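Local coordinates for penicillin-binding protein 1A (Mycobacterium tuberculosis, PDB 5CXW) that builds cross-linked peptidoglycan for the mycobacterial cell wall, polymerising glycan strands in one domain and cross-linking their peptides in a penicillin-sensitive transpeptidase domain, the part described, at residues Leu108-Gly113 against Lys161-Pro166; Lys100-Val105 against Ser216-Leu221; Pro259-Asp264 against Lys366-Gly371; Ile112-Gln117 against Asn142-Leu147; Gly165-Ala170 against Gly196-Gly201. All coordinates share one frame; numbering follows the deposited sequence.

The first contact residues along the chain lie on helix 100-109, whose residues 100-105 pair with helix 211-222, closing contact 2. Three contacts lie within that long loop. Contact 1 and contact 4 start from overlapping residues just past the helix: 112-117 turns back on 142-147, and the wider span of contact 1 runs on to 161-166. Contact 5 begins where contact 1 ends, on G165 and P166, and joins helix 165-176 to the loop 196-201. Contact 3 follows in series, tying the start of helix 260-270 to residues 366-371. It meets contacts 1 and 2 through V262, which touches helix 100-109 at both L108 and V105.

Contact 1. Residues Leu108-Gly113 against Lys161-Pro166; sequences LEQGIG and KLNGGP
Two torsions carry the Q110 amide to the backbone of N163: chi1 of -68° turns CG beside its own backbone N and opposite the carbonyl carbon, and chi2 of -175° keeps the rest of the chain extended. The amide then works with both its ends on one residue. Its OE1 accepts from N163 N at 2.8 Å, and its NE2 donates to N163 O at 3.0 Å. In both bonds the donor lies in the carbonyl plane on a lone pair, although N163 O stands 18° out of the amide plane of Q110. Paired bonds of this kind, a side-chain amide reading the N-H and C=O of a single residue, restrict rotation about the last torsion of Q110. The contact joins two chain reversals of the transpeptidase domain. G111 ends helix 100-109 with positive phi in a Schellman motif. L162 to G165 form a type II beta turn, closed by G165 N on L162 O at 3.0 Å, that links helix 152-161 to helix 165-176. G164 sits at its third position, where the backbone angles call for glycine. Alongside the amide, the apolar part is thin: I112 CD1 comes to 3.9 Å from K161 CG and to 4.4 Å from L162 CD2. K161 also rests on Y116, and its chain bends at chi2. L162 is the buried member, with CB 4.1 Å from Q110 NE2 and its side chain reaching A106 and A107 of helix 100-109 and A168 and V169 of helix 165-176.

Contact 2. Residues Lys100-Val105 against Ser216-Leu221; sequences KVFALV and SAYATL
V101 meets Y218 at about a right angle: its CG2 stands 3.5 Å from Y218 CE1, oblique to the ring, and its CG1 lies 3.5 Å from Y218 OH. With chi1 of -55°, CG2 falls between the backbone N and the carbonyl carbon. From there the same methyl also sits over the centre of the F102 ring, 3.8 Å above its plane, and so wedges between the two aromatic side chains. F102 reaches Y218 differently, with CZ near the plane of the tyrosine ring at its edge, 4.0 Å from CE1. The tip of F102 also packs on A217, CZ to CB 3.5 Å. One turn further along, V105 CG2 touches L221 CD2 at 4.0 Å. The helix axes, 11.8 Å apart and inclined by 39°, are kept well separated by these side chains. Y218 OH is hydrogen-bonded to S98 O, next to S97, the probable acylated serine, and K100 would be the lysine of the SxxK motif known from this family. Around this layer, A173 and A176 of helix 165-176 lie on F102, V266 of helix 260-270 packs on V105 and L221, M270 on V101 and Y218, and V309 and Y311 of strand 303-312 back Y218.

Contact 3. Residues Pro259-Asp264 against Lys366-Gly371; sequences PKAVAD and KPTEVG
D264 faces P367 with its CB, 4.2 Å from P367 CA. Chi1 of -66° sets CG beside the backbone N, opposite the carbonyl carbon, and this leaves the two carboxylate oxygens with different tasks. OD1 is hydrogen-bonded to S224 OG. OD2 takes K260 NZ at 2.8 Å on its syn lone pair, a salt bridge one helical turn back, and also accepts from a water at 2.8 Å. That water donates its second hydrogen to K366 O at 3.0 Å, so the carboxylate reaches the opposite segment through solvent. With a lysine, a serine hydroxyl and a water around it, the carboxylate is probably held in its charged form. The helix belongs to the helical part of the transpeptidase domain, and P259 is its N-cap. The opposite segment, 366-371, is an irregular run that comes after helix 343-356 and runs past the first turn of helix 260-270. Here A261 CB meets the hydroxyl oxygen T368 OG1 at 3.4 Å and V370 CG2 at 3.6 Å, so only the valine part is apolar on both sides. V370 reaches further with its other branch, CG1 lying 4.4 Å from V262 CG2, and its side chain also touches L108 of helix 100-109. N265, next on the helix, uses its ND2 to bond both A261 O and T368 O, bridging the two segments from just beyond D264.

Contact 4. Residues Ile112-Gln117 against Asn142-Leu147; sequences IGLGYQ and NIAEAL
I143 fits its branched side chain under the type I beta turn that runs from G113 to Y116, at the point where helix 143-149 begins and N142 caps it. The turn presents its carbonyl oxygens to the helix, and I143 fills the dip between them. Its CD1 enters on the G113 side, 3.3 Å from G113 O, with I112 CG2 flanking it, while its CG2 lies 4.0 Å from Y116 CD2. Chi1 of 63° makes this possible, because it puts CG1 between the backbone N and the carbonyl carbon and aims it into the turn. L114 forms the next bump: its O presses on N142 CB at 3.2 Å, and its CB rests on A144 CB, 4.2 Å away. Beyond the turn the chain opens into a single antiparallel, non-hydrogen-bonded bridge between Q117 and N142. Y116 O serves both sides of this junction, taking a weak hydrogen bond from I143 N at 3.0 Å and a CA-H...O contact from N142 CA (3.2 Å). L114 and I143 also pack on L104 of helix 100-109, so the turn is wedged against that helix as well. Q117 bends at chi2 and turns its amide toward N142, the two amide planes 72° apart. On the other side of the cap, E145 N donates to N142 OD1 at 2.8 Å, nearly in line with the C=O bond.

Contact 5. Residues Gly165-Ala170 against Gly196-Gly201; sequences GPQAVA and GPPNNG
The Q167 side chain crosses P197 and P198 at about a right angle, with P198 CD lying above the plane of its amide rather than at its rim: P198 CD is 3.5 Å from Q167 OE1. The same oxygen sits 3.2 Å from P197 CA, at the oxygen end of the amide, where it makes a close polar-apolar contact. The NE2 end is hydrogen-bonded to D171 OD1 on the same helix. That reach depends on a bend: CG stands anti to the backbone N (chi1 -173°), and chi2 of 66° then folds the amide toward the loop. The P198 ring takes a different position, lying with its CG 3.4 Å from P166 O and 3.8 Å from A170 CB, so that one atom touches two points a turn apart. These residues lie near the start of helix 165-176; G165, at positive phi, precedes the proline, and A168 N bonds to G165 O. The loop 196-201, which leads on toward strand 208-209, runs past as an extended proline-rich chain and then enters a short 3-10 turn at N200. P166 is gripped on its ring from the loop side: CB meets N199 O at 3.6 Å, and CG meets N200 OD1 at 3.6 Å, the N200 side chain turning back toward it. N199 was modelled in two conformers, so the Asx turn that its OD1 forms with G201 N is tentative. N200 also packs on Y156, M159 and L160 of helix 152-161, and P166 on M159 and I202.

Contact 1. Residues Leu108-Gly113 against Lys161-Pro166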
# COMPACT_ATOMS: atom_id res chain seq x y z
N LEU A 108 17.34 -6.47 -2.24
CA LEU A 108 18.29 -5.39 -2.38
C LEU A 108 19.13 -5.26 -1.10
O LEU A 108 20.32 -5.00 -1.16
CB LEU A 108 17.57 -4.08 -2.69
CG LEU A 108 17.00 -4.01 -4.10
CD1 LEU A 108 15.88 -2.98 -4.16
CD2 LEU A 108 18.04 -3.61 -5.06
N GLU A 109 18.50 -5.48 0.06
CA GLU A 109 19.21 -5.39 1.34
C GLU A 109 20.31 -6.49 1.46
O GLU A 109 21.25 -6.38 2.30
CB GLU A 109 18.19 -5.45 2.45
CG GLU A 109 17.45 -4.14 2.62
CD GLU A 109 16.46 -4.12 3.74
OE1 GLU A 109 16.15 -5.20 4.25
OE2 GLU A 109 16.00 -3.02 4.11
N GLN A 110 20.19 -7.57 0.70
CA GLN A 110 21.13 -8.67 0.68
C GLN A 110 22.10 -8.60 -0.45
O GLN A 110 22.83 -9.53 -0.72
CB GLN A 110 20.40 -9.99 0.65
CG GLN A 110 19.66 -10.25 1.92
CD GLN A 110 18.99 -11.62 2.00
OE1 GLN A 110 19.40 -12.63 1.36
NE2 GLN A 110 17.98 -11.68 2.86
N GLY A 111 22.06 -7.51 -1.21
CA GLY A 111 22.99 -7.31 -2.30
C GLY A 111 22.61 -8.06 -3.55
O GLY A 111 23.46 -8.45 -4.35
N ILE A 112 21.30 -8.24 -3.74
CA ILE A 112 20.73 -8.79 -4.95
C ILE A 112 20.04 -7.59 -5.63
O ILE A 112 18.97 -7.12 -5.15
CB ILE A 112 19.72 -9.97 -4.69
CG1 ILE A 112 20.41 -11.09 -3.93
CG2 ILE A 112 19.13 -10.50 -6.00
CD1 ILE A 112 19.46 -12.11 -3.32
N GLY A 113 20.60 -7.14 -6.74
CA GLY A 113 20.15 -5.89 -7.30
C GLY A 113 19.16 -6.01 -8.43
O GLY A 113 18.78 -7.14 -8.83
N LYS A 161 15.54 -17.45 -2.97
CA LYS A 161 16.98 -17.14 -3.02
C LYS A 161 17.41 -16.35 -1.79
O LYS A 161 18.59 -16.37 -1.40
CB LYS A 161 17.21 -16.27 -4.24
CG LYS A 161 18.61 -15.70 -4.45
CD LYS A 161 19.61 -16.74 -4.80
CE LYS A 161 20.86 -15.99 -5.26
NZ LYS A 161 21.93 -16.97 -5.46
N LEU A 162 16.50 -15.60 -1.18
CA LEU A 162 16.87 -14.83 -0.01
C LEU A 162 17.31 -15.67 1.18
O LEU A 162 16.71 -16.71 1.48
CB LEU A 162 15.67 -14.05 0.51
CG LEU A 162 14.97 -13.03 -0.44
CD1 LEU A 162 13.75 -12.48 0.22
CD2 LEU A 162 15.91 -11.96 -0.81
N ASN A 163 18.33 -15.20 1.88
CA ASN A 163 18.62 -15.69 3.22
C ASN A 163 17.42 -15.37 4.07
O ASN A 163 16.97 -14.22 4.12
CB ASN A 163 19.85 -15.00 3.75
CG ASN A 163 21.09 -15.35 2.97
OD1 ASN A 163 21.24 -16.50 2.51
ND2 ASN A 163 22.03 -14.43 2.92
N GLY A 164 16.82 -16.42 4.65
CA GLY A 164 15.58 -16.27 5.45
C GLY A 164 14.32 -16.52 4.69
O GLY A 164 13.24 -16.64 5.27
N GLY A 165 14.38 -16.56 3.35
CA GLY A 165 13.20 -16.92 2.56
C GLY A 165 11.99 -16.05 2.92
O GLY A 165 12.07 -14.83 2.94
N PRO A 166 10.83 -16.66 3.17
CA PRO A 166 9.65 -15.83 3.40
C PRO A 166 9.77 -14.96 4.66
O PRO A 166 9.23 -13.84 4.71
CB PRO A 166 8.49 -16.83 3.50
CG PRO A 166 9.16 -18.14 3.74
CD PRO A 166 10.51 -18.09 3.08

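Contact 2. Residues Lys100-Val105 against Ser216-Leu221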
# COMPACT_ATOMS: atom_id res chain seq x y z
N LYS A 100 4.81 -7.72 -3.41
CA LYS A 100 6.07 -8.11 -3.99
C LYS A 100 7.20 -7.11 -3.71
O LYS A 100 8.39 -7.48 -3.73
CB LYS A 100 5.98 -8.29 -5.53
CG LYS A 100 5.19 -9.50 -5.93
CD LYS A 100 5.00 -9.64 -7.43
CE LYS A 100 4.14 -10.84 -7.68
NZ LYS A 100 3.79 -10.90 -9.06
N VAL A 101 6.84 -5.84 -3.56
CA VAL A 101 7.84 -4.78 -3.34
C VAL A 101 8.64 -5.08 -2.11
O VAL A 101 9.81 -4.71 -2.03
CB VAL A 101 7.25 -3.33 -3.30
CG1 VAL A 101 6.46 -3.06 -4.54
CG2 VAL A 101 6.47 -3.08 -2.02
N PHE A 102 8.05 -5.79 -1.13
CA PHE A 102 8.82 -6.09 0.09
C PHE A 102 9.82 -7.20 -0.12
O PHE A 102 10.87 -7.21 0.54
CB PHE A 102 7.86 -6.36 1.28
CG PHE A 102 6.93 -5.23 1.48
CD1 PHE A 102 7.44 -3.95 1.72
CD2 PHE A 102 5.58 -5.37 1.37
CE1 PHE A 102 6.59 -2.85 1.84
CE2 PHE A 102 4.73 -4.27 1.50
CZ PHE A 102 5.23 -3.00 1.72
N ALA A 103 9.52 -8.13 -1.03
CA ALA A 103 10.53 -9.09 -1.45
C ALA A 103 11.68 -8.39 -2.15
O ALA A 103 12.85 -8.74 -2.02
CB ALA A 103 9.97 -10.19 -2.32
N LEU A 104 11.37 -7.37 -2.93
CA LEU A 104 12.43 -6.62 -3.60
C LEU A 104 13.28 -5.82 -2.63
O LEU A 104 14.53 -5.81 -2.71
CB LEU A 104 11.81 -5.73 -4.66
CG LEU A 104 12.80 -4.97 -5.54
CD1 LEU A 104 13.83 -5.81 -6.23
CD2 LEU A 104 12.05 -4.14 -6.56
N VAL A 105 12.62 -5.21 -1.63
CA VAL A 105 13.37 -4.60 -0.55
C VAL A 105 14.34 -5.59 0.06
O VAL A 105 15.54 -5.30 0.24
CB VAL A 105 12.47 -4.01 0.57
CG1 VAL A 105 13.29 -3.54 1.73
CG2 VAL A 105 11.64 -2.83 0.06
N SER A 216 1.35 3.46 4.36
CA SER A 216 2.46 3.83 5.25
C SER A 216 3.76 3.21 4.80
O SER A 216 4.82 3.89 4.76
CB SER A 216 2.11 3.41 6.67
OG SER A 216 3.20 3.60 7.57
N ALA A 217 3.77 1.91 4.50
CA ALA A 217 4.99 1.25 4.06
C ALA A 217 5.54 1.83 2.75
O ALA A 217 6.76 2.00 2.59
CB ALA A 217 4.79 -0.29 3.96
N TYR A 218 4.67 2.11 1.81
CA TYR A 218 5.08 2.74 0.54
C TYR A 218 5.55 4.21 0.79
O TYR A 218 6.50 4.69 0.15
CB TYR A 218 3.98 2.68 -0.49
CG TYR A 218 3.85 1.40 -1.27
CD1 TYR A 218 3.85 0.14 -0.64
CD2 TYR A 218 3.66 1.42 -2.66
CE1 TYR A 218 3.67 -1.03 -1.37
CE2 TYR A 218 3.43 0.29 -3.37
CZ TYR A 218 3.44 -0.94 -2.74
OH TYR A 218 3.23 -2.14 -3.45
N ALA A 219 4.97 4.88 1.82
CA ALA A 219 5.48 6.21 2.24
C ALA A 219 6.95 6.12 2.67
O ALA A 219 7.76 6.98 2.35
CB ALA A 219 4.58 6.83 3.28
N THR A 220 7.33 5.04 3.35
CA THR A 220 8.70 4.86 3.77
C THR A 220 9.62 4.77 2.55
O THR A 220 10.73 5.35 2.54
CB THR A 220 8.80 3.61 4.67
OG1 THR A 220 8.01 3.82 5.84
CG2 THR A 220 10.22 3.28 5.07
N LEU A 221 9.15 4.05 1.53
CA LEU A 221 9.88 4.00 0.27
C LEU A 221 10.01 5.39 -0.37
O LEU A 221 11.12 5.78 -0.81
CB LEU A 221 9.27 2.99 -0.69
CG LEU A 221 9.30 1.53 -0.26
CD1 LEU A 221 8.43 0.72 -1.20
CD2 LEU A 221 10.72 1.02 -0.23

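Contact 3. Residues Pro259-Asp264 against Lys366-Gly371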
# COMPACT_ATOMS: atom_id res chain seq x y z
N PRO A 259 17.65 1.18 3.88
CA PRO A 259 18.69 2.09 3.41
C PRO A 259 18.20 2.91 2.20
O PRO A 259 17.42 2.43 1.35
CB PRO A 259 19.86 1.17 3.02
CG PRO A 259 19.57 -0.13 3.76
CD PRO A 259 18.10 -0.22 3.96
N LYS A 260 18.61 4.18 2.18
CA LYS A 260 18.26 5.06 1.08
C LYS A 260 18.53 4.44 -0.28
O LYS A 260 17.71 4.55 -1.20
CB LYS A 260 19.04 6.37 1.22
CG LYS A 260 18.91 7.30 -0.01
CD LYS A 260 19.45 8.68 0.24
CE LYS A 260 19.43 9.59 -0.97
NZ LYS A 260 18.10 9.78 -1.58
N ALA A 261 19.72 3.84 -0.45
CA ALA A 261 20.09 3.28 -1.75
C ALA A 261 19.12 2.16 -2.15
O ALA A 261 18.74 2.05 -3.34
CB ALA A 261 21.52 2.81 -1.78
N VAL A 262 18.69 1.37 -1.17
CA VAL A 262 17.72 0.33 -1.41
C VAL A 262 16.39 0.93 -1.80
O VAL A 262 15.78 0.53 -2.84
CB VAL A 262 17.59 -0.60 -0.17
CG1 VAL A 262 16.37 -1.49 -0.31
CG2 VAL A 262 18.82 -1.41 -0.01
N ALA A 263 15.89 1.84 -0.99
CA ALA A 263 14.57 2.39 -1.26
C ALA A 263 14.52 3.07 -2.65
O ALA A 263 13.54 2.93 -3.38
CB ALA A 263 14.23 3.41 -0.22
N ASP A 264 15.57 3.80 -3.00
CA ASP A 264 15.61 4.56 -4.27
C ASP A 264 15.68 3.60 -5.49
O ASP A 264 15.17 3.93 -6.58
CB ASP A 264 16.74 5.58 -4.25
CG ASP A 264 16.49 6.72 -3.19
OD1 ASP A 264 15.33 6.86 -2.66
OD2 ASP A 264 17.46 7.46 -2.95
N LYS A 366 18.07 9.94 -7.67
CA LYS A 366 18.83 9.06 -8.52
C LYS A 366 19.34 7.88 -7.69
O LYS A 366 19.96 8.06 -6.64
CB LYS A 366 20.02 9.80 -9.09
CG LYS A 366 20.83 8.98 -10.05
CD LYS A 366 21.89 9.88 -10.73
CE LYS A 366 22.23 9.32 -12.11
NZ LYS A 366 23.35 8.37 -11.97
N PRO A 367 19.08 6.67 -8.16
CA PRO A 367 19.58 5.54 -7.33
C PRO A 367 21.06 5.32 -7.49
O PRO A 367 21.63 5.64 -8.53
CB PRO A 367 18.86 4.32 -7.91
CG PRO A 367 18.38 4.74 -9.27
CD PRO A 367 18.22 6.23 -9.27
N THR A 368 21.70 4.80 -6.46
CA THR A 368 23.13 4.47 -6.48
C THR A 368 23.23 2.96 -6.48
O THR A 368 22.20 2.29 -6.36
CB THR A 368 23.89 5.07 -5.28
OG1 THR A 368 23.28 4.67 -4.05
CG2 THR A 368 23.78 6.61 -5.36
N GLU A 369 24.45 2.43 -6.67
CA GLU A 369 24.64 1.02 -6.91
C GLU A 369 24.21 0.15 -5.72
O GLU A 369 24.66 0.38 -4.60
CB GLU A 369 26.11 0.75 -7.14
CG GLU A 369 26.44 -0.73 -7.34
CD GLU A 369 27.08 -1.42 -6.10
OE1 GLU A 369 28.20 -0.97 -5.66
OE2 GLU A 369 26.51 -2.45 -5.66
N VAL A 370 23.35 -0.84 -5.98
CA VAL A 370 23.03 -1.87 -5.00
C VAL A 370 23.03 -3.18 -5.75
O VAL A 370 22.45 -3.30 -6.83
CB VAL A 370 21.64 -1.68 -4.33
CG1 VAL A 370 21.37 -2.86 -3.34
CG2 VAL A 370 21.65 -0.33 -3.61
N GLY A 371 23.77 -4.16 -5.23
CA GLY A 371 23.90 -5.46 -5.90
C GLY A 371 24.58 -5.36 -7.27
O GLY A 371 24.40 -6.23 -8.13
O HOH W 1 19.93 6.61 -3.96

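Contact 4. Residues Ile112-Gln117 against Asn142-Leu147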
# COMPACT_ATOMS: atom_id res chain seq x y z
N ILE A 112 21.30 -8.24 -3.74
CA ILE A 112 20.73 -8.79 -4.95
C ILE A 112 20.04 -7.59 -5.63
O ILE A 112 18.97 -7.12 -5.15
CB ILE A 112 19.72 -9.97 -4.69
CG1 ILE A 112 20.41 -11.09 -3.93
CG2 ILE A 112 19.13 -10.50 -6.00
CD1 ILE A 112 19.46 -12.11 -3.32
N GLY A 113 20.60 -7.14 -6.74
CA GLY A 113 20.15 -5.89 -7.30
C GLY A 113 19.16 -6.01 -8.43
O GLY A 113 18.78 -7.14 -8.83
N LEU A 114 18.81 -4.86 -9.01
CA LEU A 114 17.72 -4.83 -10.02
C LEU A 114 18.02 -5.63 -11.26
O LEU A 114 17.10 -6.08 -11.92
CB LEU A 114 17.33 -3.40 -10.38
CG LEU A 114 16.74 -2.57 -9.29
CD1 LEU A 114 16.30 -1.23 -9.84
CD2 LEU A 114 15.60 -3.22 -8.52
N GLY A 115 19.30 -5.85 -11.57
CA GLY A 115 19.70 -6.61 -12.73
C GLY A 115 19.84 -8.11 -12.53
O GLY A 115 20.21 -8.81 -13.49
N TYR A 116 19.53 -8.62 -11.33
CA TYR A 116 19.58 -10.05 -11.04
C TYR A 116 18.59 -10.77 -11.95
O TYR A 116 17.39 -10.47 -11.94
CB TYR A 116 19.28 -10.31 -9.55
CG TYR A 116 19.26 -11.78 -9.22
CD1 TYR A 116 20.36 -12.58 -9.47
CD2 TYR A 116 18.12 -12.35 -8.67
CE1 TYR A 116 20.33 -13.93 -9.13
CE2 TYR A 116 18.10 -13.70 -8.29
CZ TYR A 116 19.15 -14.48 -8.57
OH TYR A 116 19.03 -15.82 -8.21
N GLN A 117 19.08 -11.74 -12.72
CA GLN A 117 18.24 -12.45 -13.71
C GLN A 117 17.62 -13.66 -13.08
O GLN A 117 18.34 -14.49 -12.49
CB GLN A 117 19.14 -12.90 -14.85
CG GLN A 117 19.73 -11.79 -15.67
CD GLN A 117 18.72 -11.20 -16.61
OE1 GLN A 117 17.83 -11.89 -17.12
NE2 GLN A 117 18.78 -9.88 -16.80
N ASN A 142 15.32 -9.74 -15.58
CA ASN A 142 15.69 -9.21 -14.29
C ASN A 142 14.50 -8.96 -13.37
O ASN A 142 13.32 -8.96 -13.78
CB ASN A 142 16.65 -8.03 -14.38
CG ASN A 142 16.00 -6.76 -14.92
OD1 ASN A 142 14.91 -6.35 -14.48
ND2 ASN A 142 16.65 -6.16 -15.91
N ILE A 143 14.84 -8.82 -12.10
CA ILE A 143 13.79 -8.63 -11.09
C ILE A 143 13.03 -7.28 -11.16
O ILE A 143 11.90 -7.19 -10.68
CB ILE A 143 14.30 -8.93 -9.69
CG1 ILE A 143 15.41 -7.99 -9.24
CG2 ILE A 143 14.71 -10.37 -9.58
CD1 ILE A 143 15.84 -8.24 -7.77
N ALA A 144 13.60 -6.27 -11.79
CA ALA A 144 12.85 -5.05 -12.08
C ALA A 144 11.76 -5.27 -13.16
O ALA A 144 10.59 -4.85 -12.98
CB ALA A 144 13.75 -3.96 -12.49
N GLU A 145 12.14 -5.95 -14.23
CA GLU A 145 11.21 -6.31 -15.29
C GLU A 145 10.13 -7.23 -14.75
O GLU A 145 8.96 -7.07 -15.06
CB GLU A 145 11.97 -6.91 -16.47
CG GLU A 145 11.12 -7.40 -17.63
CD GLU A 145 10.69 -6.34 -18.62
OE1 GLU A 145 9.96 -6.71 -19.56
OE2 GLU A 145 11.10 -5.18 -18.48
N ALA A 146 10.51 -8.21 -13.91
CA ALA A 146 9.52 -9.13 -13.34
C ALA A 146 8.57 -8.41 -12.38
O ALA A 146 7.46 -8.85 -12.24
CB ALA A 146 10.20 -10.31 -12.64
N LEU A 147 9.00 -7.31 -11.77
CA LEU A 147 8.09 -6.56 -10.89
C LEU A 147 7.03 -5.86 -11.76
O LEU A 147 5.82 -5.89 -11.46
CB LEU A 147 8.81 -5.53 -10.04
CG LEU A 147 7.92 -4.81 -9.00
CD1 LEU A 147 7.51 -5.72 -7.82
CD2 LEU A 147 8.67 -3.60 -8.50
O HOH W 2 15.87 -8.67 -18.19

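Contact 5. Residues Gly165-Ala170 against Gly196-Gly201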
# COMPACT_ATOMS: atom_id res chain seq x y z
N GLY A 165 14.38 -16.56 3.35
CA GLY A 165 13.20 -16.92 2.56
C GLY A 165 11.99 -16.05 2.92
O GLY A 165 12.07 -14.83 2.94
N PRO A 166 10.83 -16.66 3.17
CA PRO A 166 9.65 -15.83 3.40
C PRO A 166 9.77 -14.96 4.66
O PRO A 166 9.23 -13.84 4.71
CB PRO A 166 8.49 -16.83 3.50
CG PRO A 166 9.16 -18.14 3.74
CD PRO A 166 10.51 -18.09 3.08
N GLN A 167 10.56 -15.40 5.65
CA GLN A 167 10.80 -14.57 6.82
C GLN A 167 11.50 -13.27 6.45
O GLN A 167 11.24 -12.20 7.04
CB GLN A 167 11.64 -15.29 7.88
CG GLN A 167 11.79 -14.54 9.20
CD GLN A 167 10.47 -14.40 9.94
OE1 GLN A 167 9.86 -15.40 10.38
NE2 GLN A 167 9.98 -13.17 10.03
N ALA A 168 12.37 -13.31 5.46
CA ALA A 168 13.07 -12.06 5.06
C ALA A 168 12.13 -11.10 4.39
O ALA A 168 12.31 -9.89 4.53
CB ALA A 168 14.21 -12.33 4.11
N VAL A 169 11.10 -11.62 3.70
CA VAL A 169 10.07 -10.76 3.11
C VAL A 169 9.23 -10.10 4.22
O VAL A 169 9.00 -8.87 4.21
CB VAL A 169 9.13 -11.54 2.14
CG1 VAL A 169 8.07 -10.64 1.56
CG2 VAL A 169 9.91 -12.26 1.06
N ALA A 170 8.88 -10.90 5.23
CA ALA A 170 8.15 -10.38 6.37
C ALA A 170 8.96 -9.33 7.12
O ALA A 170 8.41 -8.30 7.54
CB ALA A 170 7.81 -11.48 7.36
N GLY A 196 5.52 -17.03 14.66
CA GLY A 196 6.31 -17.87 13.80
C GLY A 196 6.44 -17.35 12.37
O GLY A 196 5.87 -16.31 12.02
N PRO A 197 7.24 -18.04 11.54
CA PRO A 197 7.50 -17.53 10.22
C PRO A 197 6.25 -17.51 9.34
O PRO A 197 5.31 -18.30 9.54
CB PRO A 197 8.54 -18.48 9.67
CG PRO A 197 8.38 -19.72 10.41
CD PRO A 197 8.00 -19.28 11.79
N PRO A 198 6.25 -16.66 8.31
CA PRO A 198 5.25 -16.80 7.24
C PRO A 198 5.56 -17.98 6.36
O PRO A 198 6.73 -18.48 6.33
CB PRO A 198 5.46 -15.54 6.40
CG PRO A 198 6.83 -15.13 6.70
CD PRO A 198 7.21 -15.59 8.04
N ASN A 199 4.56 -18.47 5.63
CA ASN A 199 4.85 -19.42 4.59
C ASN A 199 5.10 -18.68 3.29
O ASN A 199 5.00 -17.43 3.23
CB ASN A 199 3.79 -20.52 4.51
CG ASN A 199 2.48 -20.05 3.98
OD1 ASN A 199 2.38 -19.00 3.35
ND2 ASN A 199 1.43 -20.85 4.23
N ASN A 200 5.41 -19.44 2.26
CA ASN A 200 5.81 -18.86 0.99
C ASN A 200 4.80 -17.96 0.34
O ASN A 200 5.16 -17.08 -0.44
CB ASN A 200 6.16 -19.94 0.03
CG ASN A 200 7.40 -20.70 0.41
OD1 ASN A 200 8.35 -20.15 0.92
ND2 ASN A 200 7.40 -22.02 0.14
N GLY A 201 3.53 -18.10 0.66
CA GLY A 201 2.51 -17.22 0.08
C GLY A 201 2.61 -15.73 0.39
O GLY A 201 1.94 -14.92 -0.23